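PDB 3FRM: uncharacterized conserved protein from Staphylococcus epidermidis, which is of unknown function but is probably related to the GNAT acetyltransferases. Local coordinates for residues Leu102-Ala107 and Val241-Lys246; Glu165-Tyr170 and Val179-Thr184; Tyr132-Asp137 and His173-Ile178. All blocks are in the same frame, centred on the assembly; numbering follows the deposited sequence.

In the fold
From the N terminus, the end of strand 96-105 (Leu102-Val104) waits until near the C terminus for its partner: contact 1 pairs it with the start of strand 241-251, closing a loop of 133 residues and joining the C-terminal strand to the first half of the chain. The other two contacts are nested inside it. Contact 3 sets helix 129-136 against the start of strand 174-183 and closes 35 residues; contact 2 joins that same strand to strand 165-171 as a hairpin, closing only 8. These two cross along the chain and touch through Tyr132 and Asp180. All three reach one mixed sheet, contact 1 about 19 Å from contact 2 and 26 Å from contact 3, centre to centre.

Contact 1: residues Leu102-Ala107 and Val241-Lys246; sequences LYVIEA and VYQGFK
Tyr103 and Tyr242 meet as an offset edge-to-face pair: the edge of the Tyr242 ring is turned toward the face of Tyr103, with the planes at 63° and the centroids 5.8 Å apart. Tyr103 reaches across because its CG lies beside the backbone N (chi1 -65°), which brings CE1 to 3.8 Å from CB of Tyr242. The Tyr103 hydroxyl is hydrogen-bonded to Glu101. Gly244 N sits over the centre of one face of the Tyr242 ring, 3.9 Å above its plane.

Beneath the rings the backbones run antiparallel. Tyr103 and Tyr242 form a non-hydrogen-bonded pair, and Val104 and Val241 a hydrogen-bonded one, with Val241 N 2.7 Å from Val104 O and Val104 N 2.8 Å from Val241 O. Leu102 is gripped at both backbone ends, its N giving a bond to Gly244 O and its O receiving one from Gln243 N at 2.7 Å. This pairing inserts the last strand of the chain, 241-251, between strands 72-75 and 96-105 of its first half in the mixed sheet.

On the other face of the sheet Val104 CG1 lies 3.9 Å from Val241 CG2. The bent Gln243 chain crosses Val104 and lays OE1 3.6 Å from the same CG1, while its NE2 is hydrogen-bonded to Met4 O. Across the dimer interface, Leu236 of the second subunit packs on Tyr103 and Arg237 of that subunit on Tyr242.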
loop_
_atom_site.group_PDB
_atom_site.type_symbol
_atom_site.label_atom_id
_atom_site.label_comp_id
_atom_site.label_asym_id
_atom_site.label_seq_id
_atom_site.Cartn_x
_atom_site.Cartn_y
_atom_site.Cartn_z
ATOM N N LEU A 102 -5.848 7.432 -7.454
ATOM C CA LEU A 102 -6.047 8.846 -7.248
ATOM C C LEU A 102 -6.616 9.135 -5.839
ATOM O O LEU A 102 -7.688 8.621 -5.487
ATOM C CB LEU A 102 -6.995 9.405 -8.306
ATOM C CG LEU A 102 -7.361 10.893 -8.148
ATOM C CD1 LEU A 102 -6.146 11.812 -8.486
ATOM C CD2 LEU A 102 -8.575 11.248 -9.062
ATOM N N TYR A 103 -5.885 9.932 -5.047
ATOM C CA TYR A 103 -6.364 10.430 -3.723
ATOM C C TYR A 103 -6.692 11.901 -3.708
ATOM O O TYR A 103 -6.017 12.722 -4.325
ATOM C CB TYR A 103 -5.361 10.109 -2.597
ATOM C CG TYR A 103 -5.227 8.628 -2.389
ATOM C CD1 TYR A 103 -6.143 7.929 -1.622
ATOM C CD2 TYR A 103 -4.266 7.896 -3.076
ATOM C CE1 TYR A 103 -6.059 6.560 -1.472
ATOM C CE2 TYR A 103 -4.159 6.524 -2.923
ATOM C CZ TYR A 103 -5.053 5.865 -2.107
ATOM O OH TYR A 103 -4.973 4.485 -1.967
ATOM N N VAL A 104 -7.735 12.248 -2.966
ATOM C CA VAL A 104 -8.184 13.622 -2.955
ATOM C C VAL A 104 -8.446 14.059 -1.532
ATOM O O VAL A 104 -8.849 13.246 -0.719
ATOM C CB VAL A 104 -9.456 13.754 -3.822
ATOM C CG1 VAL A 104 -10.703 13.324 -3.035
ATOM C CG2 VAL A 104 -9.659 15.173 -4.246
ATOM N N ILE A 105 -8.234 15.341 -1.229
ATOM C CA ILE A 105 -8.599 15.890 0.062
ATOM C C ILE A 105 -8.949 17.390 -0.035
ATOM O O ILE A 105 -8.477 18.070 -0.938
ATOM C CB ILE A 105 -7.517 15.623 1.119
ATOM C CG1 ILE A 105 -8.157 15.797 2.517
ATOM C CG2 ILE A 105 -6.330 16.547 0.896
ATOM C CD1 ILE A 105 -7.260 15.517 3.753
ATOM N N GLU A 106 -9.810 17.892 0.859
ATOM C CA GLU A 106 -10.090 19.372 0.954
ATOM C C GLU A 106 -8.969 20.043 1.702
ATOM O O GLU A 106 -8.490 19.454 2.655
ATOM C CB GLU A 106 -11.444 19.699 1.654
ATOM C CG GLU A 106 -12.400 18.505 1.715
ATOM C CD GLU A 106 -13.883 18.748 1.289
ATOM O OE1 GLU A 106 -14.311 18.112 0.276
ATOM O OE2 GLU A 106 -14.653 19.500 1.981
ATOM N N ALA A 107 -8.544 21.245 1.280
ATOM C CA ALA A 107 -7.439 21.999 1.934
ATOM C C ALA A 107 -7.540 22.077 3.438
ATOM O O ALA A 107 -6.591 21.761 4.147
ATOM C CB ALA A 107 -7.310 23.422 1.363
ATOM N N VAL A 241 -9.154 10.926 0.670
ATOM C CA VAL A 241 -10.150 10.016 0.151
ATOM C C VAL A 241 -9.787 9.441 -1.222
ATOM O O VAL A 241 -9.383 10.127 -2.136
ATOM C CB VAL A 241 -11.653 10.540 0.302
ATOM C CG1 VAL A 241 -11.798 11.844 1.146
ATOM C CG2 VAL A 241 -12.467 10.516 -1.056
ATOM N N TYR A 242 -9.844 8.129 -1.297
ATOM C CA TYR A 242 -9.626 7.360 -2.470
ATOM C C TYR A 242 -10.678 7.705 -3.493
ATOM O O TYR A 242 -11.892 7.678 -3.171
ATOM C CB TYR A 242 -9.766 5.889 -2.104
ATOM C CG TYR A 242 -9.661 4.926 -3.285
ATOM C CD1 TYR A 242 -8.422 4.606 -3.821
ATOM C CD2 TYR A 242 -10.787 4.372 -3.843
ATOM C CE1 TYR A 242 -8.284 3.716 -4.889
ATOM C CE2 TYR A 242 -10.693 3.483 -4.920
ATOM C CZ TYR A 242 -9.434 3.152 -5.423
ATOM O OH TYR A 242 -9.327 2.274 -6.451
ATOM N N GLN A 243 -10.233 7.996 -4.719
ATOM C CA GLN A 243 -11.145 8.394 -5.797
ATOM C C GLN A 243 -10.861 7.812 -7.194
ATOM O O GLN A 243 -11.024 8.536 -8.187
ATOM C CB GLN A 243 -11.085 9.914 -5.940
ATOM C CG GLN A 243 -12.235 10.501 -6.766
ATOM C CD GLN A 243 -12.841 11.653 -6.054
ATOM O OE1 GLN A 243 -13.211 11.523 -4.890
ATOM N NE2 GLN A 243 -12.937 12.800 -6.727
ATOM N N GLY A 244 -10.381 6.572 -7.279
ATOM C CA GLY A 244 -10.407 5.852 -8.527
ATOM C C GLY A 244 -9.023 5.316 -8.852
ATOM O O GLY A 244 -8.064 5.663 -8.186
ATOM N N PHE A 245 -8.946 4.452 -9.855
ATOM C CA PHE A 245 -7.667 3.813 -10.181
ATOM C C PHE A 245 -7.370 3.831 -11.658
ATOM O O PHE A 245 -8.252 4.087 -12.450
ATOM C CB PHE A 245 -7.687 2.350 -9.702
ATOM C CG PHE A 245 -8.752 1.509 -10.363
ATOM C CD1 PHE A 245 -8.439 0.716 -11.494
ATOM C CD2 PHE A 245 -10.059 1.527 -9.874
ATOM C CE1 PHE A 245 -9.429 -0.052 -12.128
ATOM C CE2 PHE A 245 -11.062 0.753 -10.477
ATOM C CZ PHE A 245 -10.743 -0.053 -11.617
ATOM N N LYS A 246 -6.120 3.565 -12.015
ATOM C CA LYS A 246 -5.746 3.205 -13.402
ATOM C C LYS A 246 -4.807 2.033 -13.346
ATOM O O LYS A 246 -3.844 2.054 -12.553
ATOM C CB LYS A 246 -4.937 4.340 -14.034
ATOM C CG LYS A 246 -5.735 5.481 -14.597
ATOM C CD LYS A 246 -4.905 6.285 -15.651
ATOM C CE LYS A 246 -5.849 7.364 -16.194
ATOM N NZ LYS A 246 -5.368 8.262 -17.271
#

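Contact 2: residues Glu165-Tyr170 and Val179-Thr184; sequences ERLVAY and VDIIMT
Leu167, Val179 and Ile181 form the tight part of this contact. Leu167 and Val179 lie side by side and point the same way, CB of Leu167 3.8 Å from CG1 of Val179, whereas Ile181 crosses Leu167 at about a right angle, its CD1 3.8 Å from Leu167 CG. With CG1 between the backbone N and the carbonyl carbon (chi1 47°), Ile181 also passes its chain beside the CB of Glu165, 3.7 Å from CG1. Tyr211 and Met215 of helix 204-216 cover this face. Here the packing loosens toward Glu165, whose chain bends away, its CG 4.3 Å from CE of the exposed selenomethionine Met183.

On the other, polar face Arg166 and Asp180 run alongside each other, but guanidinium and carboxylate planes stand 73° apart and NE is 4.0 Å from OD1, a long salt bridge: no N-H points at that oxygen, and buried NE has no partner in the model. Their stronger partners lie elsewhere: Arg166 NH1 bonds Asp162, a sodium ligand, and Asp180 OD2 bonds Tyr132.

Four backbone bonds, among them Leu167 N to Val179 O at 2.8 Å, join the strands as an antiparallel beta hairpin within the GNAT-family sheet.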
loop_
_atom_site.group_PDB
_atom_site.type_symbol
_atom_site.label_atom_id
_atom_site.label_comp_id
_atom_site.label_asym_id
_atom_site.label_seq_id
_atom_site.Cartn_x
_atom_site.Cartn_y
_atom_site.Cartn_z
ATOM N N GLU A 165 6.638 23.925 -8.094
ATOM C CA GLU A 165 7.297 24.459 -6.891
ATOM C C GLU A 165 7.718 23.310 -5.963
ATOM O O GLU A 165 7.113 22.240 -5.997
ATOM C CB GLU A 165 6.412 25.452 -6.142
ATOM C CG GLU A 165 6.755 26.967 -6.332
ATOM C CD GLU A 165 8.160 27.257 -6.892
ATOM O OE1 GLU A 165 8.221 27.638 -8.090
ATOM O OE2 GLU A 165 9.188 27.110 -6.161
ATOM N N ARG A 166 8.773 23.528 -5.164
ATOM C CA ARG A 166 9.282 22.484 -4.298
ATOM C C ARG A 166 9.535 22.929 -2.866
ATOM O O ARG A 166 9.899 24.087 -2.607
ATOM C CB ARG A 166 10.533 21.876 -4.903
ATOM C CG ARG A 166 10.297 21.254 -6.250
ATOM C CD ARG A 166 11.598 21.164 -6.998
ATOM N NE ARG A 166 11.498 20.261 -8.125
ATOM C CZ ARG A 166 11.253 20.637 -9.366
ATOM N NH1 ARG A 166 11.099 21.925 -9.665
ATOM N NH2 ARG A 166 11.129 19.698 -10.296
ATOM N N LEU A 167 9.315 22.009 -1.923
ATOM C CA LEU A 167 9.593 22.278 -0.515
ATOM C C LEU A 167 10.668 21.391 0.143
ATOM O O LEU A 167 10.765 20.239 -0.174
ATOM C CB LEU A 167 8.288 22.198 0.250
ATOM C CG LEU A 167 7.295 23.250 -0.248
ATOM C CD1 LEU A 167 5.894 23.008 0.327
ATOM C CD2 LEU A 167 7.771 24.671 0.032
ATOM N N VAL A 168 11.468 21.943 1.051
ATOM C CA VAL A 168 12.375 21.163 1.882
ATOM C C VAL A 168 12.039 21.539 3.295
ATOM O O VAL A 168 11.967 22.737 3.618
ATOM C CB VAL A 168 13.880 21.551 1.672
ATOM C CG1 VAL A 168 14.816 20.737 2.586
ATOM C CG2 VAL A 168 14.291 21.353 0.260
ATOM N N ALA A 169 11.824 20.522 4.132
ATOM C CA ALA A 169 11.655 20.729 5.562
ATOM C C ALA A 169 12.969 20.455 6.280
ATOM O O ALA A 169 13.739 19.517 5.883
ATOM C CB ALA A 169 10.583 19.839 6.107
ATOM N N TYR A 170 13.226 21.266 7.320
ATOM C CA TYR A 170 14.400 21.089 8.155
ATOM C C TYR A 170 13.987 20.902 9.579
ATOM O O TYR A 170 13.105 21.614 10.083
ATOM C CB TYR A 170 15.348 22.300 8.118
ATOM C CG TYR A 170 15.912 22.665 6.771
ATOM C CD1 TYR A 170 17.275 22.481 6.494
ATOM C CD2 TYR A 170 15.100 23.206 5.770
ATOM C CE1 TYR A 170 17.831 22.801 5.256
ATOM C CE2 TYR A 170 15.643 23.529 4.510
ATOM C CZ TYR A 170 17.018 23.342 4.276
ATOM O OH TYR A 170 17.562 23.701 3.068
ATOM N N VAL A 179 8.739 17.855 -1.034
ATOM C CA VAL A 179 7.553 17.565 -1.825
ATOM C C VAL A 179 7.587 18.520 -2.973
ATOM O O VAL A 179 8.145 19.594 -2.833
ATOM C CB VAL A 179 6.233 17.717 -0.975
ATOM C CG1 VAL A 179 6.073 19.191 -0.364
ATOM C CG2 VAL A 179 5.013 17.244 -1.754
ATOM N N ASP A 180 7.016 18.092 -4.087
ATOM C CA ASP A 180 6.711 18.910 -5.255
ATOM C C ASP A 180 5.234 19.293 -5.287
ATOM O O ASP A 180 4.381 18.493 -4.939
ATOM C CB ASP A 180 6.927 18.075 -6.491
ATOM C CG ASP A 180 8.344 17.739 -6.683
ATOM O OD1 ASP A 180 8.709 17.412 -7.825
ATOM O OD2 ASP A 180 9.118 17.840 -5.706
ATOM N N ILE A 181 4.961 20.515 -5.734
ATOM C CA ILE A 181 3.614 20.978 -5.872
ATOM C C ILE A 181 3.424 21.599 -7.224
ATOM O O ILE A 181 4.253 22.373 -7.692
ATOM C CB ILE A 181 3.155 21.969 -4.736
ATOM C CG1 ILE A 181 4.191 23.045 -4.491
ATOM C CG2 ILE A 181 2.934 21.225 -3.446
ATOM C CD1 ILE A 181 5.252 22.680 -3.432
ATOM N N ILE A 182 2.294 21.234 -7.815
ATOM C CA ILE A 182 1.869 21.689 -9.112
ATOM C C ILE A 182 0.552 22.388 -8.861
ATOM O O ILE A 182 -0.448 21.760 -8.438
ATOM C CB ILE A 182 1.646 20.513 -10.103
ATOM C CG1 ILE A 182 2.924 19.729 -10.338
ATOM C CG2 ILE A 182 1.098 20.994 -11.438
ATOM C CD1 ILE A 182 2.891 18.371 -9.633
HETATM N N MSE A 183 0.542 23.683 -9.146
HETATM C CA MSE A 183 -0.622 24.496 -8.860
HETATM C C MSE A 183 -1.399 24.882 -10.094
HETATM O O MSE A 183 -0.828 25.154 -11.126
HETATM C CB MSE A 183 -0.191 25.733 -8.127
HETATM C CG MSE A 183 0.760 25.373 -7.046
HETATM SE SE MSE A 183 1.403 26.987 -6.225
HETATM C CE MSE A 183 2.676 27.563 -7.643
ATOM N N THR A 184 -2.712 24.905 -9.972
ATOM C CA THR A 184 -3.543 25.303 -11.057
ATOM C C THR A 184 -4.551 26.171 -10.369
ATOM O O THR A 184 -4.469 26.400 -9.171
ATOM C CB THR A 184 -4.230 24.079 -11.727
ATOM O OG1 THR A 184 -4.663 23.156 -10.721
ATOM C CG2 THR A 184 -3.272 23.321 -12.654
#

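Contact 3: residues Tyr132-Asp137 and His173-Ile178; sequences YLHVYD and HQPVGI
Helix 129-136 lies over strand 174-183, the axes of the two short segments coming within 7.7 Å at an angle of 67°. The strand is not regular here: Val176 and Gly177 both face Ala169 of the neighbouring strand, a classic beta bulge. Pro175 and Ile178, placed before and after the bulge, both direct their side chains toward the helix, which thus covers one face of the hairpin 165-171/174-183 in the GNAT-family region.

Ile178 fills the angle between Tyr132, Val135 and Tyr136. Its CG1 stands between the backbone N and the carbonyl carbon (chi1 62°), which carries CD1 over one face of the Tyr132 ring, 4.0 Å from the centroid and 17° off the normal, a CH-pi contact. Its CG2 comes to 3.6 Å from CD1 of the same ring and also meets Val135 CB at 3.7 Å, the two side chains reaching toward each other tip to tip. Tyr136 instead offers its CB, 3.8 Å from Ile178 CD1, and that methyl lies near the plane of the Tyr136 ring, at its edge. Val135 stands over the bulge, its CG2 3.7 Å from Val176 N and 4.0 Å from Pro175 CB. Toward solvent the His134 ring crosses Pro175, with ND1 3.9 Å from CG.

His134 ND1, covered by Pro175, finds no partner in the model, which probably costs some polar solvation; the contact rests on apolar packing.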
loop_
_atom_site.group_PDB
_atom_site.type_symbol
_atom_site.label_atom_id
_atom_site.label_comp_id
_atom_site.label_asym_id
_atom_site.label_seq_id
_atom_site.Cartn_x
_atom_site.Cartn_y
_atom_site.Cartn_z
ATOM N N TYR A 132 17.439 19.722 -1.031
ATOM C CA TYR A 132 16.302 19.020 -1.567
ATOM C C TYR A 132 16.819 17.687 -2.162
ATOM O O TYR A 132 16.342 16.601 -1.832
ATOM C CB TYR A 132 15.582 19.908 -2.597
ATOM C CG TYR A 132 14.568 19.191 -3.436
ATOM C CD1 TYR A 132 13.227 19.257 -3.118
ATOM C CD2 TYR A 132 14.952 18.457 -4.589
ATOM C CE1 TYR A 132 12.265 18.613 -3.876
ATOM C CE2 TYR A 132 13.961 17.765 -5.403
ATOM C CZ TYR A 132 12.609 17.861 -4.998
ATOM O OH TYR A 132 11.574 17.227 -5.684
ATOM N N LEU A 133 17.845 17.775 -2.985
ATOM C CA LEU A 133 18.363 16.570 -3.659
ATOM C C LEU A 133 18.957 15.581 -2.685
ATOM O O LEU A 133 18.859 14.365 -2.865
ATOM C CB LEU A 133 19.383 16.946 -4.692
ATOM C CG LEU A 133 18.762 17.740 -5.823
ATOM C CD1 LEU A 133 19.942 18.220 -6.689
ATOM C CD2 LEU A 133 17.753 16.859 -6.602
ATOM N N HIS A 134 19.509 16.118 -1.617
ATOM C CA HIS A 134 20.004 15.296 -0.557
ATOM C C HIS A 134 18.945 14.366 0.023
ATOM O O HIS A 134 19.221 13.195 0.278
ATOM C CB HIS A 134 20.579 16.170 0.546
ATOM C CG HIS A 134 21.073 15.381 1.705
ATOM N ND1 HIS A 134 20.346 15.242 2.871
ATOM C CD2 HIS A 134 22.189 14.630 1.856
ATOM C CE1 HIS A 134 21.008 14.459 3.703
ATOM N NE2 HIS A 134 22.131 14.077 3.112
ATOM N N VAL A 135 17.738 14.875 0.234
ATOM C CA VAL A 135 16.681 14.037 0.765
ATOM C C VAL A 135 16.253 13.050 -0.323
ATOM O O VAL A 135 16.043 11.843 -0.096
ATOM C CB VAL A 135 15.468 14.883 1.199
ATOM C CG1 VAL A 135 14.277 13.951 1.597
ATOM C CG2 VAL A 135 15.860 15.870 2.308
ATOM N N TYR A 136 16.115 13.600 -1.511
ATOM C CA TYR A 136 15.767 12.837 -2.669
ATOM C C TYR A 136 16.613 11.555 -2.798
ATOM O O TYR A 136 16.060 10.476 -3.035
ATOM C CB TYR A 136 15.867 13.722 -3.915
ATOM C CG TYR A 136 15.358 13.000 -5.089
ATOM C CD1 TYR A 136 13.972 12.854 -5.311
ATOM C CD2 TYR A 136 16.247 12.393 -5.956
ATOM C CE1 TYR A 136 13.505 12.107 -6.404
ATOM C CE2 TYR A 136 15.803 11.681 -7.041
ATOM C CZ TYR A 136 14.447 11.527 -7.264
ATOM O OH TYR A 136 14.084 10.782 -8.359
ATOM N N ASP A 137 17.910 11.695 -2.540
ATOM C CA ASP A 137 18.929 10.629 -2.579
ATOM C C ASP A 137 18.668 9.421 -1.731
ATOM O O ASP A 137 19.132 8.335 -2.049
ATOM C CB ASP A 137 20.296 11.187 -2.147
ATOM C CG ASP A 137 21.224 11.304 -3.291
ATOM O OD1 ASP A 137 22.454 11.043 -3.160
ATOM O OD2 ASP A 137 20.696 11.618 -4.379
ATOM N N HIS A 173 18.175 22.520 11.413
ATOM C CA HIS A 173 19.047 22.830 10.215
ATOM C C HIS A 173 19.495 21.629 9.369
ATOM O O HIS A 173 20.403 21.742 8.554
ATOM C CB HIS A 173 20.291 23.675 10.574
ATOM C CG HIS A 173 19.989 24.786 11.514
ATOM N ND1 HIS A 173 20.133 24.656 12.877
ATOM C CD2 HIS A 173 19.461 26.012 11.306
ATOM C CE1 HIS A 173 19.741 25.772 13.470
ATOM N NE2 HIS A 173 19.323 26.607 12.536
ATOM N N GLN A 174 18.853 20.481 9.531
ATOM C CA GLN A 174 19.204 19.334 8.707
ATOM C C GLN A 174 18.013 19.064 7.754
ATOM O O GLN A 174 16.860 18.987 8.200
ATOM C CB GLN A 174 19.573 18.150 9.614
ATOM C CG GLN A 174 19.737 16.768 8.933
ATOM C CD GLN A 174 19.640 15.545 9.901
ATOM O OE1 GLN A 174 19.690 14.376 9.461
ATOM N NE2 GLN A 174 19.506 15.817 11.201
ATOM N N PRO A 175 18.276 18.980 6.432
ATOM C CA PRO A 175 17.118 18.755 5.566
ATOM C C PRO A 175 16.582 17.327 5.748
ATOM O O PRO A 175 17.351 16.394 5.894
ATOM C CB PRO A 175 17.670 18.966 4.175
ATOM C CG PRO A 175 19.143 18.621 4.286
ATOM C CD PRO A 175 19.557 18.940 5.699
ATOM N N VAL A 176 15.269 17.182 5.732
ATOM C CA VAL A 176 14.623 15.993 6.232
ATOM C C VAL A 176 13.332 15.526 5.459
ATOM O O VAL A 176 12.977 14.354 5.496
ATOM C CB VAL A 176 14.379 16.233 7.717
ATOM C CG1 VAL A 176 12.954 15.893 8.148
ATOM C CG2 VAL A 176 15.466 15.557 8.548
ATOM N N GLY A 177 12.667 16.444 4.754
ATOM C CA GLY A 177 11.389 16.182 4.051
ATOM C C GLY A 177 11.305 16.961 2.742
ATOM O O GLY A 177 11.773 18.095 2.664
ATOM N N ILE A 178 10.720 16.384 1.703
ATOM C CA ILE A 178 10.529 17.154 0.470
ATOM C C ILE A 178 9.149 16.937 -0.165
ATOM O O ILE A 178 8.430 15.953 0.138
ATOM C CB ILE A 178 11.712 16.933 -0.585
ATOM C CG1 ILE A 178 11.767 15.471 -1.010
ATOM C CG2 ILE A 178 13.095 17.406 -0.001
ATOM C CD1 ILE A 178 12.869 15.200 -2.141
#